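Local coordinates for protein mannan endo-1,4-beta-mannosidase (Mytilus edulis, PDB 2C0H) that hydrolyses internal beta-1,4-mannosidic linkages in the backbones of mannans, galactomannans and glucomannans, working as a monomeric family 5 glycoside hydrolase with a TIM barrel, at residues Phe35-Tyr40 / Asp86-Asp92; His103-Ile107 / Val349-Leu353; Pro164-Ile168 / Asn239-Asp243. The protein carries 3 engineered substitutions. All coordinates share one frame; numbering follows the deposited sequence.

Interaction 1. Residues Phe35-Tyr40 / Asp86-Asp92; sequences FGHNQY and DNTLISD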
loop_
_atom_site.group_PDB
_atom_site.type_symbol
_atom_site.label_atom_id
_atom_site.label_comp_id
_atom_site.label_asym_id
_atom_site.label_seq_id
_atom_site.Cartn_x
_atom_site.Cartn_y
_atom_site.Cartn_z
ATOM N N PHE A 35 11.205 -12.487 4.374
ATOM C CA PHE A 35 11.156 -12.402 5.833
ATOM C C PHE A 35 10.623 -13.715 6.403
ATOM O O PHE A 35 9.765 -14.340 5.789
ATOM C CB PHE A 35 10.249 -11.236 6.268
ATOM C CG PHE A 35 10.694 -9.896 5.734
ATOM C CD1 PHE A 35 11.627 -9.136 6.418
ATOM C CD2 PHE A 35 10.213 -9.429 4.531
ATOM C CE1 PHE A 35 12.052 -7.915 5.922
ATOM C CE2 PHE A 35 10.648 -8.201 4.022
ATOM C CZ PHE A 35 11.558 -7.459 4.721
ATOM N N GLY A 36 11.128 -14.105 7.568
ATOM C CA GLY A 36 10.806 -15.394 8.173
ATOM C C GLY A 36 11.707 -16.488 7.638
ATOM O O GLY A 36 12.307 -16.341 6.573
ATOM N N HIS A 37 11.816 -17.588 8.379
ATOM C CA HIS A 37 12.668 -18.710 7.977
ATOM C C HIS A 37 14.107 -18.270 7.682
ATOM O O HIS A 37 14.758 -18.792 6.767
ATOM C CB HIS A 37 12.035 -19.449 6.783
ATOM C CG HIS A 37 10.620 -19.876 7.028
ATOM N ND1 HIS A 37 10.295 -20.885 7.909
ATOM C CD2 HIS A 37 9.447 -19.414 6.536
ATOM C CE1 HIS A 37 8.982 -21.031 7.943
ATOM N NE2 HIS A 37 8.443 -20.155 7.118
ATOM N N ASN A 38 14.600 -17.311 8.465
ATOM C CA ASN A 38 15.958 -16.786 8.330
ATOM C C ASN A 38 16.240 -16.252 6.920
ATOM O O ASN A 38 17.376 -16.298 6.457
ATOM C CB ASN A 38 16.980 -17.864 8.715
ATOM C CG ASN A 38 16.886 -18.258 10.180
ATOM O OD1 ASN A 38 17.207 -17.466 11.069
ATOM N ND2 ASN A 38 16.438 -19.484 10.438
ATOM N N GLN A 39 15.205 -15.726 6.264
ATOM C CA GLN A 39 15.319 -15.272 4.877
ATOM C C GLN A 39 15.851 -13.846 4.785
ATOM O O GLN A 39 16.406 -13.480 3.758
ATOM C CB GLN A 39 13.989 -15.451 4.103
ATOM C CG GLN A 39 13.628 -16.936 3.843
ATOM C CD GLN A 39 12.226 -17.187 3.245
ATOM O OE1 GLN A 39 12.093 -17.907 2.244
ATOM N NE2 GLN A 39 11.182 -16.627 3.865
ATOM N N TYR A 40 15.700 -13.032 5.831
ATOM C CA TYR A 40 16.186 -11.647 5.745
ATOM C C TYR A 40 17.705 -11.609 5.577
ATOM O O TYR A 40 18.217 -10.836 4.765
ATOM C CB TYR A 40 15.765 -10.795 6.955
ATOM C CG TYR A 40 16.350 -9.406 6.906
ATOM C CD1 TYR A 40 15.952 -8.510 5.922
ATOM C CD2 TYR A 40 17.337 -9.006 7.804
ATOM C CE1 TYR A 40 16.515 -7.247 5.843
ATOM C CE2 TYR A 40 17.887 -7.732 7.743
ATOM C CZ TYR A 40 17.468 -6.863 6.753
ATOM O OH TYR A 40 18.013 -5.604 6.667
ATOM N N ASP A 86 6.237 -18.208 11.783
ATOM C CA ASP A 86 7.483 -18.870 12.103
ATOM C C ASP A 86 8.331 -17.989 13.031
ATOM O O ASP A 86 8.133 -16.765 13.104
ATOM C CB ASP A 86 8.228 -19.232 10.837
ATOM C CG ASP A 86 8.824 -18.043 10.181
ATOM O OD1 ASP A 86 8.132 -17.438 9.330
ATOM O OD2 ASP A 86 9.972 -17.708 10.542
ATOM N N ASN A 87 9.251 -18.623 13.754
ATOM C CA ASN A 87 9.916 -17.968 14.883
ATOM C C ASN A 87 10.984 -16.923 14.548
ATOM O O ASN A 87 11.539 -16.307 15.456
ATOM C CB ASN A 87 10.472 -18.995 15.886
ATOM C CG ASN A 87 11.512 -19.916 15.292
ATOM O OD1 ASN A 87 12.180 -19.582 14.309
ATOM N ND2 ASN A 87 11.667 -21.096 15.902
ATOM N N THR A 88 11.265 -16.712 13.265
ATOM C CA THR A 88 12.136 -15.606 12.875
ATOM C C THR A 88 11.432 -14.537 12.036
ATOM O O THR A 88 12.087 -13.592 11.590
ATOM C CB THR A 88 13.408 -16.103 12.144
ATOM O OG1 THR A 88 13.028 -16.881 11.009
ATOM C CG2 THR A 88 14.258 -16.943 13.075
ATOM N N LEU A 89 10.114 -14.629 11.832
ATOM C CA LEU A 89 9.418 -13.583 11.055
ATOM C C LEU A 89 9.550 -12.216 11.721
ATOM O O LEU A 89 9.973 -11.243 11.095
ATOM C CB LEU A 89 7.938 -13.924 10.820
ATOM C CG LEU A 89 7.102 -12.871 10.067
ATOM C CD1 LEU A 89 7.744 -12.523 8.704
ATOM C CD2 LEU A 89 5.650 -13.298 9.870
ATOM N N ILE A 90 9.155 -12.118 12.983
ATOM C CA ILE A 90 9.196 -10.834 13.671
ATOM C C ILE A 90 10.639 -10.324 13.816
ATOM O O ILE A 90 10.894 -9.143 13.582
ATOM C CB ILE A 90 8.442 -10.898 15.021
ATOM C CG1 ILE A 90 6.954 -11.104 14.729
ATOM C CG2 ILE A 90 8.659 -9.616 15.857
ATOM C CD1 ILE A 90 6.099 -11.468 15.920
ATOM N N SER A 91 11.581 -11.192 14.180
ATOM C CA SER A 91 12.977 -10.768 14.365
ATOM C C SER A 91 13.625 -10.331 13.040
ATOM O O SER A 91 14.410 -9.392 13.037
ATOM C CB SER A 91 13.811 -11.827 15.103
ATOM O OG SER A 91 13.757 -13.089 14.480
ATOM N N ASP A 92 13.265 -10.988 11.938
ATOM C CA ASP A 92 13.679 -10.542 10.578
ATOM C C ASP A 92 13.107 -9.157 10.255
ATOM O O ASP A 92 13.815 -8.279 9.764
ATOM C CB ASP A 92 13.210 -11.517 9.494
ATOM C CG ASP A 92 14.156 -12.702 9.270
ATOM O OD1 ASP A 92 15.153 -12.889 9.991
ATOM O OD2 ASP A 92 13.856 -13.451 8.324
#

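Interaction 2. Residues His103-Ile107 / Val349-Leu353; sequences HNILI and VQFGL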
loop_
_atom_site.group_PDB
_atom_site.type_symbol
_atom_site.label_atom_id
_atom_site.label_comp_id
_atom_site.label_asym_id
_atom_site.label_seq_id
_atom_site.Cartn_x
_atom_site.Cartn_y
_atom_site.Cartn_z
ATOM N N HIS A 103 19.150 4.824 8.716
ATOM C CA HIS A 103 19.129 5.666 7.498
ATOM C C HIS A 103 17.954 6.672 7.425
ATOM O O HIS A 103 17.692 7.265 6.368
ATOM C CB HIS A 103 19.107 4.770 6.253
ATOM C CG HIS A 103 20.359 3.978 6.051
ATOM N ND1 HIS A 103 21.468 4.494 5.414
ATOM C CD2 HIS A 103 20.683 2.712 6.402
ATOM C CE1 HIS A 103 22.417 3.575 5.373
ATOM N NE2 HIS A 103 21.966 2.485 5.965
ATOM N N ASN A 104 17.234 6.853 8.535
ATOM C CA ASN A 104 16.039 7.703 8.610
ATOM C C ASN A 104 14.961 7.430 7.542
ATOM O O ASN A 104 14.417 8.358 6.942
ATOM C CB ASN A 104 16.423 9.194 8.592
ATOM C CG ASN A 104 16.878 9.699 9.941
ATOM O OD1 ASN A 104 16.259 9.429 10.971
ATOM N ND2 ASN A 104 17.958 10.465 9.942
ATOM N N ILE A 105 14.646 6.157 7.326
ATOM C CA ILE A 105 13.642 5.755 6.329
ATOM C C ILE A 105 12.492 5.006 7.002
ATOM O O ILE A 105 12.743 4.177 7.873
ATOM C CB ILE A 105 14.314 4.909 5.235
ATOM C CG1 ILE A 105 15.180 5.847 4.366
ATOM C CG2 ILE A 105 13.294 4.192 4.405
ATOM C CD1 ILE A 105 16.036 5.131 3.353
ATOM N N LEU A 106 11.263 5.349 6.621
ATOM C CA LEU A 106 10.046 4.661 7.082
ATOM C C LEU A 106 9.671 3.520 6.148
ATOM O O LEU A 106 9.644 3.676 4.919
ATOM C CB LEU A 106 8.876 5.639 7.139
ATOM C CG LEU A 106 8.949 6.766 8.159
ATOM C CD1 LEU A 106 7.863 7.789 7.865
ATOM C CD2 LEU A 106 8.814 6.233 9.599
ATOM N N ILE A 107 9.289 2.390 6.735
ATOM C CA ILE A 107 8.895 1.221 5.970
ATOM C C ILE A 107 7.379 0.999 5.999
ATOM O O ILE A 107 6.753 1.048 7.067
ATOM C CB ILE A 107 9.620 -0.060 6.524
ATOM C CG1 ILE A 107 11.147 0.118 6.561
ATOM C CG2 ILE A 107 9.230 -1.316 5.769
ATOM C CD1 ILE A 107 11.780 0.503 5.236
ATOM N N VAL A 349 10.357 16.941 3.568
ATOM C CA VAL A 349 10.712 15.657 2.998
ATOM C C VAL A 349 11.850 15.010 3.799
ATOM O O VAL A 349 11.869 13.803 4.016
ATOM C CB VAL A 349 11.134 15.850 1.533
ATOM C CG1 VAL A 349 11.538 14.524 0.912
ATOM C CG2 VAL A 349 10.011 16.491 0.742
ATOM N N GLN A 350 12.814 15.820 4.232
ATOM C CA GLN A 350 13.888 15.347 5.093
ATOM C C GLN A 350 13.544 15.684 6.528
ATOM O O GLN A 350 13.572 16.841 6.938
ATOM C CB GLN A 350 15.225 15.972 4.684
ATOM C CG GLN A 350 16.089 15.070 3.823
ATOM C CD GLN A 350 15.307 14.310 2.777
ATOM O OE1 GLN A 350 14.847 14.883 1.793
ATOM N NE2 GLN A 350 15.145 13.007 2.989
ATOM N N PHE A 351 13.165 14.663 7.281
ATOM C CA PHE A 351 12.885 14.820 8.695
ATOM C C PHE A 351 13.489 13.650 9.471
ATOM O O PHE A 351 13.630 12.546 8.940
ATOM C CB PHE A 351 11.377 14.944 8.931
ATOM C CG PHE A 351 10.560 13.821 8.337
ATOM C CD1 PHE A 351 10.215 12.716 9.101
ATOM C CD2 PHE A 351 10.122 13.875 7.018
ATOM C CE1 PHE A 351 9.464 11.681 8.560
ATOM C CE2 PHE A 351 9.377 12.843 6.472
ATOM C CZ PHE A 351 9.050 11.739 7.243
ATOM N N GLY A 352 13.871 13.905 10.716
ATOM C CA GLY A 352 14.464 12.888 11.573
ATOM C C GLY A 352 13.382 12.057 12.230
ATOM O O GLY A 352 12.303 12.568 12.530
ATOM N N LEU A 353 13.659 10.776 12.443
ATOM C CA LEU A 353 12.686 9.890 13.070
ATOM C C LEU A 353 12.734 10.022 14.585
ATOM O O LEU A 353 11.711 9.837 15.262
ATOM C CB LEU A 353 12.943 8.441 12.666
ATOM C CG LEU A 353 12.901 8.182 11.161
ATOM C CD1 LEU A 353 13.034 6.695 10.906
ATOM C CD2 LEU A 353 11.631 8.724 10.534
ATOM O OXT LEU A 353 13.788 10.315 15.163
HETATM O O HOH W 1 14.445 11.500 5.726
#

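Interaction 3. Residues Pro164-Ile168 / Asn239-Asp243; sequences PEGEI and NLYSD. With SO4 (sulfate ion), chain B.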
loop_
_atom_site.group_PDB
_atom_site.type_symbol
_atom_site.label_atom_id
_atom_site.label_comp_id
_atom_site.label_asym_id
_atom_site.label_seq_id
_atom_site.Cartn_x
_atom_site.Cartn_y
_atom_site.Cartn_z
ATOM N N PRO A 164 -6.485 -4.974 -5.317
ATOM C CA PRO A 164 -7.599 -5.944 -5.248
ATOM C C PRO A 164 -8.465 -6.041 -6.517
ATOM O O PRO A 164 -9.100 -7.073 -6.765
ATOM C CB PRO A 164 -8.459 -5.412 -4.097
ATOM C CG PRO A 164 -7.688 -4.385 -3.419
ATOM C CD PRO A 164 -6.584 -3.919 -4.299
ATOM N N GLU A 165 -8.498 -4.972 -7.313
ATOM C CA GLU A 165 -9.312 -4.925 -8.522
ATOM C C GLU A 165 -8.826 -5.888 -9.605
ATOM O O GLU A 165 -9.527 -6.122 -10.583
ATOM C CB GLU A 165 -9.383 -3.511 -9.060
ATOM C CG GLU A 165 -9.836 -2.479 -8.005
ATOM C CD GLU A 165 -8.694 -1.857 -7.205
ATOM O OE1 GLU A 165 -7.507 -2.280 -7.337
ATOM O OE2 GLU A 165 -8.988 -0.945 -6.403
ATOM N N GLY A 166 -7.636 -6.449 -9.411
ATOM C CA GLY A 166 -7.154 -7.527 -10.278
ATOM C C GLY A 166 -8.097 -8.715 -10.336
ATOM O O GLY A 166 -8.148 -9.454 -11.332
ATOM N N GLU A 167 -8.849 -8.893 -9.260
ATOM C CA GLU A 167 -9.677 -10.080 -9.080
ATOM C C GLU A 167 -11.159 -9.739 -8.813
ATOM O O GLU A 167 -11.954 -10.622 -8.470
ATOM C CB GLU A 167 -9.044 -10.983 -7.993
ATOM C CG GLU A 167 -7.690 -11.595 -8.476
ATOM C CD GLU A 167 -6.767 -12.148 -7.395
ATOM O OE1 GLU A 167 -7.013 -11.977 -6.181
ATOM O OE2 GLU A 167 -5.729 -12.739 -7.782
ATOM N N ILE A 168 -11.552 -8.497 -9.058
ATOM C CA ILE A 168 -12.950 -8.081 -8.861
ATOM C C ILE A 168 -13.845 -8.522 -10.047
ATOM O O ILE A 168 -13.362 -8.766 -11.154
ATOM C CB ILE A 168 -13.053 -6.564 -8.646
ATOM C CG1 ILE A 168 -14.380 -6.166 -7.990
ATOM C CG2 ILE A 168 -12.884 -5.812 -9.975
ATOM C CD1 ILE A 168 -14.370 -4.765 -7.424
ATOM N N ASN A 239 -16.064 5.048 -5.082
ATOM C CA ASN A 239 -14.939 4.735 -4.197
ATOM C C ASN A 239 -15.229 3.485 -3.364
ATOM O O ASN A 239 -16.008 3.543 -2.432
ATOM C CB ASN A 239 -14.637 5.931 -3.275
ATOM C CG ASN A 239 -13.352 5.764 -2.443
ATOM O OD1 ASN A 239 -12.640 4.758 -2.513
ATOM N ND2 ASN A 239 -13.063 6.778 -1.634
ATOM N N LEU A 240 -14.574 2.379 -3.700
ATOM C CA LEU A 240 -14.685 1.127 -2.937
ATOM C C LEU A 240 -14.130 1.193 -1.517
ATOM O O LEU A 240 -14.442 0.310 -0.704
ATOM C CB LEU A 240 -13.938 -0.003 -3.653
ATOM C CG LEU A 240 -14.414 -0.471 -5.023
ATOM C CD1 LEU A 240 -13.432 -1.467 -5.632
ATOM C CD2 LEU A 240 -15.786 -1.100 -4.913
ATOM N N TYR A 241 -13.284 2.181 -1.219
ATOM C CA TYR A 241 -12.520 2.207 0.040
ATOM C C TYR A 241 -12.914 3.312 1.003
ATOM O O TYR A 241 -12.204 3.541 1.972
ATOM C CB TYR A 241 -11.018 2.269 -0.277
ATOM C CG TYR A 241 -10.640 1.202 -1.267
ATOM C CD1 TYR A 241 -10.687 -0.136 -0.915
ATOM C CD2 TYR A 241 -10.284 1.529 -2.568
ATOM C CE1 TYR A 241 -10.369 -1.125 -1.833
ATOM C CE2 TYR A 241 -9.961 0.552 -3.482
ATOM C CZ TYR A 241 -10.001 -0.764 -3.117
ATOM O OH TYR A 241 -9.677 -1.743 -4.037
ATOM N N SER A 242 -14.048 3.966 0.750
ATOM C CA SER A 242 -14.540 5.016 1.646
ATOM C C SER A 242 -14.983 4.364 2.947
ATOM O O SER A 242 -15.276 3.184 2.962
ATOM C CB SER A 242 -15.707 5.788 1.022
ATOM O OG SER A 242 -16.901 5.006 0.934
ATOM N N ASP A 243 -15.040 5.148 4.016
ATOM C CA ASP A 243 -15.516 4.641 5.313
ATOM C C ASP A 243 -16.891 3.999 5.153
ATOM O O ASP A 243 -17.134 2.891 5.656
ATOM C CB ASP A 243 -15.611 5.775 6.349
ATOM C CG ASP A 243 -14.263 6.368 6.722
ATOM O OD1 ASP A 243 -13.212 5.900 6.231
ATOM O OD2 ASP A 243 -14.248 7.327 7.527
HETATM S S SO4 B . -16.681 8.641 3.784
HETATM O O1 SO4 B . -15.318 8.113 3.811
HETATM O O2 SO4 B . -17.630 7.531 3.903
HETATM O O3 SO4 B . -16.980 9.342 2.536
HETATM O O4 SO4 B . -16.877 9.556 4.914
#

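Interaction 1. Residues Phe35-Tyr40 / Asp86-Asp92
D92 and D86 each turn one carboxylate oxygen on the backbone of the loop 35-40. D92 OD2 accepts from G36 N at 2.9 Å and from Y40 N at 3.1 Å, the two donors arriving from opposite faces of the carboxylate. D86 OD2 works the same way: H37 N donates at 2.8 Å, nearly straight (165°), while T88 N closes an Asx turn on the other face. Between them T88 OG1 takes N38 N at 3.0 Å.

Stacking adds to this. The H37 ring lies on the D86 carboxylate with the planes 20° apart, and D86 CB makes a CH-pi contact with the ring. With CG between the backbone N and the carbonyl carbon (chi1 73°), the D86 carboxylate reaches G36 and H37 together. With an alanine in place of D86, H37 N would probably lose its acceptor and the imidazole the flat group it rests on.

Apolar packing is small: L89 CD1 meets F35 CB at 3.7 Å. G36 has no room for a side chain, since a CB there would run into D86 OD1. The chemistry implies a loop held by its amides, with side-chain acceptors just before and in the first turn of helix 89-102 fixing the turn that leads into helix 40-56.

Interaction 2. Residues His103-Ile107 / Val349-Leu353
L353, the C-terminal residue, lies alongside N104, the two side chains running past each other in opposite directions. N104 OD1 thereby meets both the amide and the side chain of L353: L353 N donates to OD1 at 3.3 Å, and L353 CG sits 3.6 Å from the same oxygen. The N-H points well (163°), but the bond is long, and the donor stands 47° out of the carbonyl plane of the amide. L353 CD1 meanwhile rests on the N104 backbone, 3.9 Å from N104 CA.

The other branch of the leucine turns to L106. CD2 of L353 and CD2 of L106 touch at 3.9 Å, the side chains crossing at an oblique angle. In L106, chi1 of -66° sets CG anti to the carbonyl carbon, and the fork at CG sends CD2 to L353 and CD1 to the edge of the F351 ring, 4.2 Å from F351 CZ. Leucine and phenylalanine cross there at about a right angle, a light touch with no L106 methyl over the ring face. Beside this apolar strip a water lies among N104 O, F351 O and Q350 NE2, all by weak bonds.

The terminal carboxylate is anchored beyond the contact, by a salt bridge from L353 OXT to K153 and a hydrogen bond between L353 O and Y14, whose ring also meets that of F351. The tail thus packs on a helix-to-strand turn of the barrel: N104, with positive phi, is the C-prime residue of the Schellman motif that ends helix 89-102, and L106 opens strand 106-113, whose backbone pairs with strand 61-68.

Interaction 3. Residues Pro164-Ile168 / Asn239-Asp243
Y241 and E165 come from opposite directions in the tight part of this buried contact, where the phenol hydroxyl donates a hydrogen bond to the carboxylate. Y241 OH lies 2.6 Å from E165 OE2, a short bond. The carboxylate stands almost perpendicular to the ring, 88° between planes; OE2 lies in the ring plane at its edge, whereas the hydroxyl approaches OE2 from above the carboxylate plane, 65° out of it. A bend at chi2 (90°) in E165 swings the acid round to the tyrosine. Further partners are S225 OG on OE2 and W226 N on OE1, so both carboxylate oxygens are held. P164 closes in on the same hydroxyl, its CG 3.4 Å from Y241 OH.

Packing thins out next to this grip. I168 and L240 reach toward each other tip to tip, their CD1 atoms 3.9 Å apart, and A198 of helix 198-215 touches both side chains. L240 also lays its CB over one face of the neighbouring Y241 ring, 3.9 Å above the plane. Y241 N is tied back to N239 OD1 at 3.0 Å in an Asx turn.

At the far end, S242 and D243 are partly exposed and take no part in the grip. Here S242 N-caps helix 243-250, and a sulfate, probably from the crystallisation liquor, accepts from D243 N at 3.0 Å, with H244 N and K287 also holding it: an anion seated at a helix N-terminus.

P164 ends the N162-E163-P164 sequence familiar from family 5 TIM barrels, in which E163 is the proton donor by similarity. Through E165, the next residue, the loop after it is joined to the end of strand 221-225 and to W226, which probably binds substrate.

All three contacts fasten loops around one TIM barrel. Interaction 3 is closest to the chemistry: the side chain of E165 is about 4 Å from that of E163, the probable proton donor, and about 3 Å from that of W226. Interaction 1 lies farther out, with the F35 side chain about 8 Å from that of W65; W226 and W65 are both probable substrate-binding residues. Interaction 2 is remote from these sites. Helix 89-102 starts in interaction 1 and leads into strand 106-113 of interaction 2; the two contacts' centres are about 24 Å apart, their nearest atoms about 7 Å. Interaction 3 sits across the chain's centre from both, about 30 Å away between centres.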